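Local coordinates for amino Transferase (Eubacterium rectale, PDB 3ELE), which probably transfers amino groups between amino acids and keto acids as a pyridoxal-5'-phosphate-dependent dimeric enzyme of the class I and II aminotransferases, at residues A[26-29]-A[30-34]; A[52-55]-A[56-59]; A[87-90]-A[91-95]; A[134-137]-A[138-142]; A[305-308]-A[309-313]. All blocks are in the same frame, centred on the assembly; numbering follows the deposited sequence.

Contact 1 (A[26-29]-A[30-34])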
loop_
_atom_site.group_PDB
_atom_site.type_symbol
_atom_site.label_atom_id
_atom_site.label_comp_id
_atom_site.label_asym_id
_atom_site.label_seq_id
_atom_site.Cartn_x
_atom_site.Cartn_y
_atom_site.Cartn_z
ATOM N N LYS A 26 6.725 9.110 -27.467
ATOM C CA LYS A 26 7.282 7.833 -27.944
ATOM C C LYS A 26 6.843 7.549 -29.377
ATOM O O LYS A 26 7.654 7.075 -30.179
ATOM C CB LYS A 26 6.909 6.662 -27.034
ATOM C CG LYS A 26 7.493 6.766 -25.631
ATOM C CD LYS A 26 7.518 5.416 -24.904
ATOM C CE LYS A 26 6.124 4.860 -24.674
ATOM N NZ LYS A 26 6.070 3.573 -23.895
ATOM N N LYS A 27 5.574 7.853 -29.685
ATOM C CA LYS A 27 5.017 7.723 -31.048
ATOM C C LYS A 27 5.706 8.701 -31.996
ATOM O O LYS A 27 6.002 8.354 -33.135
ATOM C CB LYS A 27 3.484 7.916 -31.061
ATOM C CG LYS A 27 2.730 6.792 -30.344
ATOM C CD LYS A 27 1.185 6.937 -30.341
ATOM C CE LYS A 27 0.714 8.088 -29.460
ATOM N NZ LYS A 27 -0.759 8.119 -29.199
ATOM N N ARG A 28 5.964 9.917 -31.510
ATOM C CA ARG A 28 6.707 10.935 -32.265
ATOM C C ARG A 28 8.190 10.560 -32.468
ATOM O O ARG A 28 8.760 10.864 -33.519
ATOM C CB ARG A 28 6.583 12.323 -31.605
ATOM C CG ARG A 28 5.217 13.022 -31.765
ATOM C CD ARG A 28 4.768 13.247 -33.214
ATOM N NE ARG A 28 5.679 14.104 -33.965
ATOM C CZ ARG A 28 5.663 14.296 -35.280
ATOM N NH1 ARG A 28 4.821 13.653 -36.088
ATOM N NH2 ARG A 28 6.547 15.128 -35.804
ATOM N N ALA A 29 8.795 9.911 -31.466
ATOM C CA ALA A 29 10.171 9.417 -31.547
ATOM C C ALA A 29 10.317 8.437 -32.713
ATOM O O ALA A 29 11.317 8.480 -33.426
ATOM C CB ALA A 29 10.601 8.747 -30.233
ATOM N N ALA A 30 9.318 7.569 -32.896
ATOM C CA ALA A 30 9.287 6.624 -34.023
ATOM C C ALA A 30 9.280 7.309 -35.391
ATOM O O ALA A 30 9.853 6.782 -36.347
ATOM C CB ALA A 30 8.060 5.677 -33.900
ATOM N N ILE A 31 8.678 8.498 -35.471
ATOM C CA ILE A 31 8.540 9.251 -36.724
ATOM C C ILE A 31 9.710 10.198 -37.005
ATOM O O ILE A 31 10.225 10.196 -38.116
ATOM C CB ILE A 31 7.188 10.027 -36.753
ATOM C CG1 ILE A 31 6.012 9.043 -36.598
ATOM C CG2 ILE A 31 7.030 10.825 -38.049
ATOM C CD1 ILE A 31 4.674 9.704 -36.471
ATOM N N VAL A 32 10.119 10.981 -36.000
ATOM C CA VAL A 32 11.189 11.996 -36.136
ATOM C C VAL A 32 12.489 11.726 -35.361
ATOM O O VAL A 32 13.404 12.535 -35.450
ATOM C CB VAL A 32 10.671 13.421 -35.711
ATOM C CG1 VAL A 32 9.417 13.808 -36.504
ATOM C CG2 VAL A 32 10.417 13.491 -34.217
ATOM N N GLY A 33 12.583 10.618 -34.619
ATOM C CA GLY A 33 13.783 10.285 -33.833
ATOM C C GLY A 33 13.704 10.885 -32.442
ATOM O O GLY A 33 13.228 12.013 -32.277
ATOM N N LYS A 34 14.153 10.133 -31.431
ATOM C CA LYS A 34 14.132 10.604 -30.035
ATOM C C LYS A 34 14.980 11.863 -29.827
ATOM O O LYS A 34 14.610 12.705 -29.018
ATOM C CB LYS A 34 14.495 9.501 -29.016
ATOM C CG LYS A 34 15.910 8.921 -29.114
ATOM C CD LYS A 34 16.175 7.948 -27.952
ATOM C CE LYS A 34 17.565 7.289 -28.064
ATOM N NZ LYS A 34 17.853 6.374 -26.904
#
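R28 reaches forward over the last turn of helix 17-32 and lays its guanidinium against I31 and V32. Its chain, bent at chi2 and chi3 (-58°, -61°), carries NH2 to within 3.2 Å of V32 CG1, while NH1 lies 4.0 Å from I31 CD1. The flat group meets these methyls obliquely, and NE forms a salt bridge with D356, so a long, flexible arginine suits a place where the charge must reach beyond the helix and its flank must rest on hydrocarbon. The backbone is tight here too: V32 N bonds to R28 O at 2.8 Å, almost straight at 173°. This is a helix C-terminus ended by glycine. G33 leaves the helix with positive phi, at backbone angles where a side chain would jam against the preceding carbonyl, yet its N still donates to A29 O (2.8 Å). V32 O is taken up by N36 just beyond. The other side is looser and faces solvent. There the lone methyl of A29, CB, is all that meets K34 CB, at 4.1 Å, and K34 runs outward, extended beyond CG. K26, paired with E23 one turn earlier, and K27 also point away from the turn.

Contact 2 (A[52-55]-A[56-59])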
loop_
_atom_site.group_PDB
_atom_site.type_symbol
_atom_site.label_atom_id
_atom_site.label_comp_id
_atom_site.label_asym_id
_atom_site.label_seq_id
_atom_site.Cartn_x
_atom_site.Cartn_y
_atom_site.Cartn_z
ATOM N N ILE A 52 25.384 3.114 -2.229
ATOM C CA ILE A 52 25.054 2.518 -0.916
ATOM C C ILE A 52 23.717 1.718 -0.917
ATOM O O ILE A 52 23.616 0.735 -0.209
ATOM C CB ILE A 52 25.101 3.595 0.225
ATOM C CG1 ILE A 52 25.005 2.979 1.638
ATOM C CG2 ILE A 52 24.003 4.654 0.024
ATOM C CD1 ILE A 52 26.031 1.943 1.960
ATOM N N VAL A 53 22.741 2.119 -1.747
ATOM C CA VAL A 53 21.451 1.419 -1.895
ATOM C C VAL A 53 21.655 -0.019 -2.402
ATOM O O VAL A 53 21.360 -0.966 -1.674
ATOM C CB VAL A 53 20.458 2.212 -2.815
ATOM C CG1 VAL A 53 19.177 1.388 -3.131
ATOM C CG2 VAL A 53 20.093 3.550 -2.163
ATOM N N ASN A 54 22.177 -0.160 -3.623
ATOM C CA ASN A 54 22.427 -1.474 -4.246
ATOM C C ASN A 54 23.431 -2.329 -3.461
ATOM O O ASN A 54 23.217 -3.535 -3.309
ATOM C CB ASN A 54 22.835 -1.327 -5.727
ATOM C CG ASN A 54 21.651 -0.989 -6.658
ATOM O OD1 ASN A 54 20.469 -0.981 -6.266
ATOM N ND2 ASN A 54 21.979 -0.715 -7.909
ATOM N N ASP A 55 24.503 -1.696 -2.962
ATOM C CA ASP A 55 25.478 -2.352 -2.079
ATOM C C ASP A 55 24.813 -2.915 -0.813
ATOM O O ASP A 55 25.059 -4.066 -0.454
ATOM C CB ASP A 55 26.614 -1.395 -1.665
ATOM C CG ASP A 55 27.580 -1.085 -2.788
ATOM O OD1 ASP A 55 27.496 -1.676 -3.896
ATOM O OD2 ASP A 55 28.454 -0.225 -2.540
ATOM N N THR A 56 23.957 -2.123 -0.170
ATOM C CA THR A 56 23.249 -2.574 1.047
ATOM C C THR A 56 22.249 -3.690 0.742
ATOM O O THR A 56 22.182 -4.655 1.502
ATOM C CB THR A 56 22.510 -1.437 1.795
ATOM O OG1 THR A 56 23.432 -0.403 2.167
ATOM C CG2 THR A 56 21.848 -1.984 3.070
ATOM N N ILE A 57 21.468 -3.554 -0.336
ATOM C CA ILE A 57 20.516 -4.605 -0.760
ATOM C C ILE A 57 21.259 -5.941 -0.957
ATOM O O ILE A 57 20.797 -6.990 -0.483
ATOM C CB ILE A 57 19.745 -4.228 -2.049
ATOM C CG1 ILE A 57 18.766 -3.083 -1.803
ATOM C CG2 ILE A 57 18.931 -5.418 -2.577
ATOM C CD1 ILE A 57 18.196 -2.499 -3.079
ATOM N N LYS A 58 22.399 -5.888 -1.653
ATOM C CA LYS A 58 23.256 -7.067 -1.853
ATOM C C LYS A 58 23.699 -7.703 -0.524
ATOM O O LYS A 58 23.645 -8.926 -0.382
ATOM C CB LYS A 58 24.478 -6.733 -2.730
ATOM C CG LYS A 58 24.147 -6.681 -4.225
ATOM C CD LYS A 58 25.353 -6.323 -5.133
ATOM C CE LYS A 58 25.651 -4.806 -5.152
ATOM N NZ LYS A 58 26.636 -4.403 -6.204
ATOM N N GLU A 59 24.099 -6.867 0.437
ATOM C CA GLU A 59 24.542 -7.329 1.769
ATOM C C GLU A 59 23.450 -8.026 2.594
ATOM O O GLU A 59 23.714 -9.046 3.243
ATOM C CB GLU A 59 25.125 -6.167 2.581
ATOM C CG GLU A 59 26.504 -5.692 2.087
ATOM C CD GLU A 59 26.975 -4.401 2.775
ATOM O OE1 GLU A 59 26.429 -4.051 3.859
ATOM O OE2 GLU A 59 27.904 -3.745 2.236
#
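A chi1 of -58° sets T56 OG1 beside its own backbone N, facing back down helix 51-63, and a chi1 of -170° swings I52 CG1 alongside it. The hydroxyl donates to I52 O at 2.6 Å, and I52 CD1 lies 3.5 Å from the same OG1, the two side chains running side by side. T56 N donates to that carbonyl as well, so I52 O is gripped twice, by amide and hydroxyl from opposite faces of its plane. Threonine fits this buried position because the helix itself satisfies its hydroxyl, while the side chain also packs on M295 of helix 290-296. One residue on, V53 CG1 and I57 CD1 touch at 4.0 Å in a parallel pair of branched aliphatics. I57 packs against L291 and F292 and also against I57 of the second subunit, which places this helix at the dimer interface, where N54 OD1 is bonded to H70 of that subunit. On the more open flank K58, bent at chi3 (-79°), curls back until NZ is 3.7 Å from D55 OD1, a long salt bridge; D55 OD1 is held more firmly by Q51. The chemistry is thus divided by face: apolar groups and an internally satisfied hydroxyl serve the buried side, the buried N54 amide is met across the interface, and the i to i+3 ion pair is loose and probably adds modestly to helix stability.

Contact 3 (A[87-90]-A[91-95])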
loop_
_atom_site.group_PDB
_atom_site.type_symbol
_atom_site.label_atom_id
_atom_site.label_comp_id
_atom_site.label_asym_id
_atom_site.label_seq_id
_atom_site.Cartn_x
_atom_site.Cartn_y
_atom_site.Cartn_z
ATOM N N GLU A 87 16.899 9.674 14.841
ATOM C CA GLU A 87 18.265 10.131 15.152
ATOM C C GLU A 87 18.899 10.997 14.045
ATOM O O GLU A 87 19.611 11.960 14.350
ATOM C CB GLU A 87 19.170 8.932 15.498
ATOM C CG GLU A 87 18.752 8.228 16.823
ATOM C CD GLU A 87 19.384 6.833 17.034
ATOM O OE1 GLU A 87 20.322 6.454 16.282
ATOM O OE2 GLU A 87 18.939 6.113 17.971
ATOM N N PHE A 88 18.671 10.624 12.783
ATOM C CA PHE A 88 19.121 11.411 11.626
ATOM C C PHE A 88 18.436 12.791 11.598
ATOM O O PHE A 88 19.091 13.790 11.329
ATOM C CB PHE A 88 18.880 10.674 10.288
ATOM C CG PHE A 88 19.053 11.560 9.070
ATOM C CD1 PHE A 88 20.326 11.918 8.630
ATOM C CD2 PHE A 88 17.943 12.091 8.416
ATOM C CE1 PHE A 88 20.496 12.787 7.535
ATOM C CE2 PHE A 88 18.094 12.954 7.321
ATOM C CZ PHE A 88 19.365 13.306 6.879
ATOM N N LEU A 89 17.120 12.812 11.811
ATOM C CA LEU A 89 16.321 14.061 11.831
ATOM C C LEU A 89 16.740 14.992 12.984
ATOM O O LEU A 89 16.849 16.197 12.787
ATOM C CB LEU A 89 14.811 13.764 11.898
ATOM C CG LEU A 89 14.147 13.083 10.689
ATOM C CD1 LEU A 89 12.647 12.730 10.988
ATOM C CD2 LEU A 89 14.284 13.927 9.421
ATOM N N ASN A 90 16.983 14.414 14.164
ATOM C CA ASN A 90 17.463 15.178 15.334
ATOM C C ASN A 90 18.858 15.790 15.081
ATOM O O ASN A 90 19.074 16.950 15.367
ATOM C CB ASN A 90 17.448 14.315 16.606
ATOM C CG ASN A 90 16.052 13.806 16.958
ATOM O OD1 ASN A 90 15.047 14.250 16.391
ATOM N ND2 ASN A 90 15.987 12.831 17.862
ATOM N N ASN A 91 19.779 15.008 14.514
ATOM C CA ASN A 91 21.118 15.495 14.176
ATOM C C ASN A 91 21.148 16.557 13.072
ATOM O O ASN A 91 22.057 17.401 13.068
ATOM C CB ASN A 91 22.069 14.344 13.814
ATOM C CG ASN A 91 22.438 13.453 15.021
ATOM O OD1 ASN A 91 22.522 13.916 16.173
ATOM N ND2 ASN A 91 22.709 12.165 14.741
ATOM N N THR A 92 20.165 16.529 12.165
ATOM C CA THR A 92 20.082 17.475 11.036
ATOM C C THR A 92 19.283 18.757 11.365
ATOM O O THR A 92 19.667 19.852 10.940
ATOM C CB THR A 92 19.413 16.794 9.804
ATOM O OG1 THR A 92 20.000 15.503 9.597
ATOM C CG2 THR A 92 19.549 17.649 8.539
ATOM N N HIS A 93 18.189 18.606 12.111
ATOM C CA HIS A 93 17.259 19.704 12.420
ATOM C C HIS A 93 17.194 20.194 13.866
ATOM O O HIS A 93 16.596 21.260 14.134
ATOM C CB HIS A 93 15.866 19.288 11.957
ATOM C CG HIS A 93 15.826 18.889 10.519
ATOM N ND1 HIS A 93 15.986 19.799 9.496
ATOM C CD2 HIS A 93 15.682 17.678 9.934
ATOM C CE1 HIS A 93 15.935 19.161 8.339
ATOM N NE2 HIS A 93 15.744 17.875 8.579
ATOM N N GLY A 94 17.817 19.467 14.790
ATOM C CA GLY A 94 17.772 19.840 16.202
ATOM C C GLY A 94 16.463 19.533 16.898
ATOM O O GLY A 94 16.168 20.086 17.953
ATOM N N THR A 95 15.708 18.610 16.308
ATOM C CA THR A 95 14.466 18.096 16.834
ATOM C C THR A 95 14.803 17.050 17.934
ATOM O O THR A 95 15.996 16.782 18.204
ATOM C CB THR A 95 13.611 17.506 15.683
ATOM O OG1 THR A 95 14.413 16.607 14.896
ATOM C CG2 THR A 95 13.120 18.610 14.799
#
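T92 and T95 tie the C-terminal end of helix 79-93 together through their hydroxyls. T92 OG1 donates to F88 O at 2.6 Å. A weak bond from T92 N reaches the same carbonyl. T95 OG1 donates to N90 OD1 at 2.9 Å, in the plane of the amide and on a lone pair; the two side chains cross at about a right angle. N90 suits its place because an amide can both accept and donate: ND2 goes on to F97 O, tying the helix to the chain that follows. Among the packing contacts, T92 OG1 sits over one face of the F88 ring, 3.4 Å above the plane and toward its rim. The ring is brought there by chi1 of 168°, which directs CG away from the backbone N. L89 CD2 meets H93 CD2 at 4.0 Å; L89 is buried against Y259 and L261, and the H93 ring stacks with F232. The backbone bonds close the helix: H93 N to L89 O at 2.8 Å, then G94 N to N90 O at 2.9 Å. This is a helix C-terminus ended by a glycine at the C' position, where positive phi (76°) favours that residue, followed by a threonine that turns back onto the last turn.

Contact 4 (A[134-137]-A[138-142]). With PLP (pyridoxal-5'-phosphate), chain E.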
loop_
_atom_site.group_PDB
_atom_site.type_symbol
_atom_site.label_atom_id
_atom_site.label_comp_id
_atom_site.label_asym_id
_atom_site.label_seq_id
_atom_site.Cartn_x
_atom_site.Cartn_y
_atom_site.Cartn_z
ATOM N N PHE A 134 -0.005 19.740 -6.705
ATOM C CA PHE A 134 -0.028 18.355 -7.182
ATOM C C PHE A 134 -1.501 17.880 -7.247
ATOM O O PHE A 134 -2.113 17.651 -6.191
ATOM C CB PHE A 134 0.797 17.517 -6.202
ATOM C CG PHE A 134 0.974 16.074 -6.577
ATOM C CD1 PHE A 134 1.429 15.708 -7.845
ATOM C CD2 PHE A 134 0.820 15.077 -5.606
ATOM C CE1 PHE A 134 1.637 14.354 -8.159
ATOM C CE2 PHE A 134 1.034 13.727 -5.913
ATOM C CZ PHE A 134 1.431 13.367 -7.194
ATOM N N PRO A 135 -2.073 17.714 -8.469
ATOM C CA PRO A 135 -3.513 17.404 -8.580
ATOM C C PRO A 135 -4.018 16.145 -7.885
ATOM O O PRO A 135 -5.193 16.094 -7.520
ATOM C CB PRO A 135 -3.749 17.305 -10.100
ATOM C CG PRO A 135 -2.586 18.017 -10.713
ATOM C CD PRO A 135 -1.447 17.773 -9.811
ATOM N N GLU A 136 -3.126 15.175 -7.655
ATOM C CA GLU A 136 -3.457 13.923 -6.978
ATOM C C GLU A 136 -3.924 14.139 -5.522
ATOM O O GLU A 136 -4.565 13.255 -4.953
ATOM C CB GLU A 136 -2.273 12.938 -7.052
ATOM C CG GLU A 136 -2.632 11.451 -6.818
ATOM C CD GLU A 136 -3.369 10.814 -7.974
ATOM O OE1 GLU A 136 -3.774 11.541 -8.887
ATOM O OE2 GLU A 136 -3.535 9.573 -7.988
ATOM N N TYR A 137 -3.620 15.295 -4.918
ATOM C CA TYR A 137 -4.161 15.637 -3.582
ATOM C C TYR A 137 -5.676 15.542 -3.551
ATOM O O TYR A 137 -6.215 15.085 -2.566
ATOM C CB TYR A 137 -3.766 17.053 -3.105
ATOM C CG TYR A 137 -2.285 17.305 -2.886
ATOM C CD1 TYR A 137 -1.412 16.293 -2.443
ATOM C CD2 TYR A 137 -1.772 18.597 -3.009
ATOM C CE1 TYR A 137 -0.067 16.556 -2.224
ATOM C CE2 TYR A 137 -0.452 18.876 -2.780
ATOM C CZ TYR A 137 0.408 17.857 -2.401
ATOM O OH TYR A 137 1.702 18.165 -2.184
ATOM N N LYS A 138 -6.351 15.989 -4.615
ATOM C CA LYS A 138 -7.820 15.879 -4.727
ATOM C C LYS A 138 -8.298 14.424 -4.642
ATOM O O LYS A 138 -9.277 14.138 -3.973
ATOM C CB LYS A 138 -8.340 16.530 -6.010
ATOM C CG LYS A 138 -9.868 16.653 -6.057
ATOM C CD LYS A 138 -10.363 17.305 -7.334
ATOM C CE LYS A 138 -11.859 17.541 -7.281
ATOM N NZ LYS A 138 -12.663 16.319 -6.986
ATOM N N VAL A 139 -7.584 13.504 -5.265
ATOM C CA VAL A 139 -7.954 12.078 -5.215
ATOM C C VAL A 139 -7.829 11.528 -3.794
ATOM O O VAL A 139 -8.729 10.846 -3.342
ATOM C CB VAL A 139 -7.105 11.227 -6.163
ATOM C CG1 VAL A 139 -7.382 9.708 -5.954
ATOM C CG2 VAL A 139 -7.334 11.683 -7.606
ATOM N N PHE A 140 -6.720 11.843 -3.114
ATOM C CA PHE A 140 -6.480 11.375 -1.751
ATOM C C PHE A 140 -7.478 11.993 -0.762
ATOM O O PHE A 140 -8.024 11.273 0.099
ATOM C CB PHE A 140 -5.028 11.604 -1.280
ATOM C CG PHE A 140 -3.952 11.058 -2.217
ATOM C CD1 PHE A 140 -4.119 9.857 -2.910
ATOM C CD2 PHE A 140 -2.737 11.721 -2.332
ATOM C CE1 PHE A 140 -3.097 9.356 -3.749
ATOM C CE2 PHE A 140 -1.719 11.233 -3.162
ATOM C CZ PHE A 140 -1.908 10.043 -3.861
ATOM N N VAL A 141 -7.743 13.293 -0.903
ATOM C CA VAL A 141 -8.733 13.995 -0.042
ATOM C C VAL A 141 -10.154 13.459 -0.261
ATOM O O VAL A 141 -10.892 13.192 0.720
ATOM C CB VAL A 141 -8.659 15.541 -0.247
ATOM C CG1 VAL A 141 -9.862 16.243 0.292
ATOM C CG2 VAL A 141 -7.391 16.097 0.397
ATOM N N ASN A 142 -10.543 13.339 -1.531
ATOM C CA ASN A 142 -11.832 12.750 -1.917
ATOM C C ASN A 142 -11.926 11.297 -1.494
ATOM O O ASN A 142 -12.971 10.892 -0.990
ATOM C CB ASN A 142 -12.104 12.862 -3.424
ATOM C CG ASN A 142 -12.351 14.289 -3.898
ATOM O OD1 ASN A 142 -12.449 14.504 -5.090
ATOM N ND2 ASN A 142 -12.446 15.260 -2.982
HETATM N N1 PLP E . 4.049 14.572 -3.556
HETATM C C2 PLP E . 4.500 15.300 -4.659
HETATM C C2A PLP E . 4.412 16.792 -4.633
HETATM C C3 PLP E . 5.060 14.636 -5.769
HETATM O O3 PLP E . 5.523 15.347 -6.851
HETATM C C4 PLP E . 5.132 13.224 -5.794
HETATM C C4A PLP E . 5.316 12.590 -7.161
HETATM O O4A PLP E . 4.336 12.363 -7.871
HETATM C C5 PLP E . 4.665 12.502 -4.653
HETATM C C6 PLP E . 4.120 13.189 -3.539
HETATM C C5A PLP E . 4.663 10.989 -4.583
HETATM O O4P PLP E . 5.820 10.453 -4.022
HETATM P P PLP E . 5.854 8.861 -3.773
HETATM O O1P PLP E . 6.649 8.558 -2.535
HETATM O O2P PLP E . 6.575 8.203 -4.914
HETATM O O3P PLP E . 4.483 8.282 -3.645
#
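E136 and F140 meet at about a right angle: the glutamate CG stands over the ring end, 3.4 Å from F140 CZ, and the carboxylate plane is perpendicular to the ring. The bend at E136 chi2 (73°) turns the carboxylate aside from the ring and toward V139 CG2. OE2 forms a salt bridge with R281 of the second subunit, so a glutamate suits this spot: its methylene groups pack on the phenylalanine while its charge crosses the interface. E136 O also lies over one face of the F140 ring, 3.5 Å above the plane and off-centre, while F140 N donates to it at 3.2 Å. F134 makes the link to the cofactor. Its ring carries the pyridoxal-5'-phosphate pyridine on one face, with PLP C3 4.0 Å above the ring centre, and E136 CB on the opposite face; Y137 CE1 lies at the F134 ring's edge, in its plane. The closest approach to the cofactor is F134 CZ to PLP O4A, 3.1 Å. Y137 OH is 3.9 Å from the cofactor methyl C2A and hydrogen-bonds D217, another residue of the pocket. An aromatic ring at 134 thus suits a flat cofactor, and a tyrosine at 137 can both border the methyl and reach a carboxylate. Further along, K138 NZ donates to N142 OD1 at 2.6 Å, one turn on. The contact lies at the beginning of helix 136-143, the helical link of the beta-alpha-beta unit between strands 126-130 and 147-151. F140 packs on helix 108-119, while Y137 and V141 rest on strand 126-130.

Contact 5 (A[305-308]-A[309-313])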
loop_
_atom_site.group_PDB
_atom_site.type_symbol
_atom_site.label_atom_id
_atom_site.label_comp_id
_atom_site.label_asym_id
_atom_site.label_seq_id
_atom_site.Cartn_x
_atom_site.Cartn_y
_atom_site.Cartn_z
ATOM N N ASP A 305 23.233 12.126 -7.054
ATOM C CA ASP A 305 23.947 13.331 -7.515
ATOM C C ASP A 305 22.943 14.477 -7.800
ATOM O O ASP A 305 22.540 14.708 -8.954
ATOM C CB ASP A 305 24.808 13.014 -8.757
ATOM C CG ASP A 305 25.728 14.174 -9.177
ATOM O OD1 ASP A 305 25.867 15.184 -8.445
ATOM O OD2 ASP A 305 26.350 14.042 -10.256
ATOM N N ILE A 306 22.579 15.200 -6.734
ATOM C CA ILE A 306 21.608 16.319 -6.798
ATOM C C ILE A 306 22.094 17.457 -7.730
ATOM O O ILE A 306 21.272 18.158 -8.320
ATOM C CB ILE A 306 21.255 16.899 -5.361
ATOM C CG1 ILE A 306 20.731 15.811 -4.401
ATOM C CG2 ILE A 306 20.200 18.057 -5.437
ATOM C CD1 ILE A 306 19.495 15.070 -4.887
ATOM N N ASN A 307 23.415 17.614 -7.880
ATOM C CA ASN A 307 23.997 18.648 -8.770
ATOM C C ASN A 307 23.719 18.406 -10.286
ATOM O O ASN A 307 23.814 19.341 -11.096
ATOM C CB ASN A 307 25.501 18.804 -8.507
ATOM C CG ASN A 307 26.052 20.113 -9.036
ATOM O OD1 ASN A 307 26.645 20.149 -10.111
ATOM N ND2 ASN A 307 25.818 21.201 -8.308
ATOM N N ALA A 308 23.395 17.162 -10.659
ATOM C CA ALA A 308 22.959 16.843 -12.028
ATOM C C ALA A 308 21.645 17.580 -12.345
ATOM O O ALA A 308 21.461 18.073 -13.460
ATOM C CB ALA A 308 22.771 15.346 -12.215
ATOM N N TYR A 309 20.742 17.646 -11.361
ATOM C CA TYR A 309 19.486 18.372 -11.519
ATOM C C TYR A 309 19.677 19.898 -11.555
ATOM O O TYR A 309 18.940 20.599 -12.282
ATOM C CB TYR A 309 18.495 18.033 -10.390
ATOM C CG TYR A 309 17.938 16.610 -10.342
ATOM C CD1 TYR A 309 17.448 15.980 -11.493
ATOM C CD2 TYR A 309 17.775 15.944 -9.113
ATOM C CE1 TYR A 309 16.879 14.702 -11.440
ATOM C CE2 TYR A 309 17.178 14.658 -9.044
ATOM C CZ TYR A 309 16.738 14.044 -10.212
ATOM O OH TYR A 309 16.162 12.791 -10.170
ATOM N N LYS A 310 20.601 20.406 -10.729
ATOM C CA LYS A 310 20.922 21.853 -10.670
ATOM C C LYS A 310 21.460 22.309 -12.018
ATOM O O LYS A 310 21.052 23.352 -12.508
ATOM C CB LYS A 310 21.965 22.181 -9.600
ATOM C CG LYS A 310 22.249 23.696 -9.374
ATOM C CD LYS A 310 23.664 23.882 -8.846
ATOM C CE LYS A 310 23.965 25.316 -8.438
ATOM N NZ LYS A 310 23.809 26.359 -9.525
ATOM N N GLU A 311 22.389 21.540 -12.582
ATOM C CA GLU A 311 22.972 21.838 -13.906
ATOM C C GLU A 311 21.894 21.935 -14.989
ATOM O O GLU A 311 21.938 22.849 -15.807
ATOM C CB GLU A 311 24.063 20.834 -14.284
ATOM C CG GLU A 311 25.357 21.041 -13.512
ATOM C CD GLU A 311 26.516 20.151 -13.977
ATOM O OE1 GLU A 311 26.297 19.201 -14.776
ATOM O OE2 GLU A 311 27.667 20.419 -13.540
ATOM N N ASN A 312 20.922 21.018 -14.959
ATOM C CA ASN A 312 19.765 21.066 -15.879
ATOM C C ASN A 312 18.900 22.313 -15.658
ATOM O O ASN A 312 18.491 22.930 -16.635
ATOM C CB ASN A 312 18.893 19.790 -15.806
ATOM C CG ASN A 312 19.531 18.576 -16.514
ATOM O OD1 ASN A 312 20.637 18.639 -17.050
ATOM N ND2 ASN A 312 18.817 17.461 -16.496
ATOM N N ARG A 313 18.651 22.678 -14.389
ATOM C CA ARG A 313 17.883 23.891 -14.045
ATOM C C ARG A 313 18.520 25.117 -14.672
ATOM O O ARG A 313 17.852 25.858 -15.368
ATOM C CB ARG A 313 17.802 24.133 -12.526
ATOM C CG ARG A 313 16.886 25.320 -12.118
ATOM C CD ARG A 313 17.168 25.835 -10.698
ATOM N NE ARG A 313 18.564 26.238 -10.537
ATOM C CZ ARG A 313 19.102 26.785 -9.443
ATOM N NH1 ARG A 313 18.376 27.061 -8.376
ATOM N NH2 ARG A 313 20.394 27.092 -9.428
HETATM O O HOH W 1 22.718 17.599 -15.660
#
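This is a local first-turn contact at the start of helix 306-323. I306 O receives weak bonds from both Y309 N and K310 N, and the first regular one is E311 N to N307 O at 3.0 Å. N307 holds the exposed face: with CG turned from the backbone N (chi1 -161°), its ND2 comes to 3.5 Å from K310 CD. N307 OD1 lies 3.6 Å from E311 OE2, a proximity of two oxygens and not a bond, the amide and carboxylate planes about 70° apart. A polar amide suits this exposed position, where its two ends can lie beside the lysine chain and the glutamate. K310 sends its charge elsewhere, to a salt bridge with D314. On the inner face the Y309 ring meets that of F334 with the planes about 50° apart, and its OH hydrogen-bonds S46 N. A308 O takes a water as well as the backbone bond. That water donates to A308 O at 2.6 Å and to N312 OD1 at 2.7 Å, while the bond from N312 N to A308 O is weak at 3.3 Å; N312 ND2 donates to Y375 O. The water probably compensates for the long backbone bond and, with Y375 O, would favour one orientation of the N312 amide.

In the fold
Along the chain the five contacts come in series, each within one helix or at its end: 17-32, 51-63, 79-93, 136-143 and 306-323. None touches another; the nearest pair by atoms, contacts 2 and 5, is about 10 Å apart, and the farthest by centres, contacts 1 and 3, about 48 Å, on opposite sides of the chain's centre. Contacts 1 and 3 are glycine-ended helix exits at the surface, whereas contacts 4 and 5 lie at helix starts. Contacts 2 and 4, with centres about 34 Å apart, each bring a helix to the dimer partner, contact 4 also bordering the cofactor site beside the mixed seven-stranded sheet typical of this aminotransferase fold.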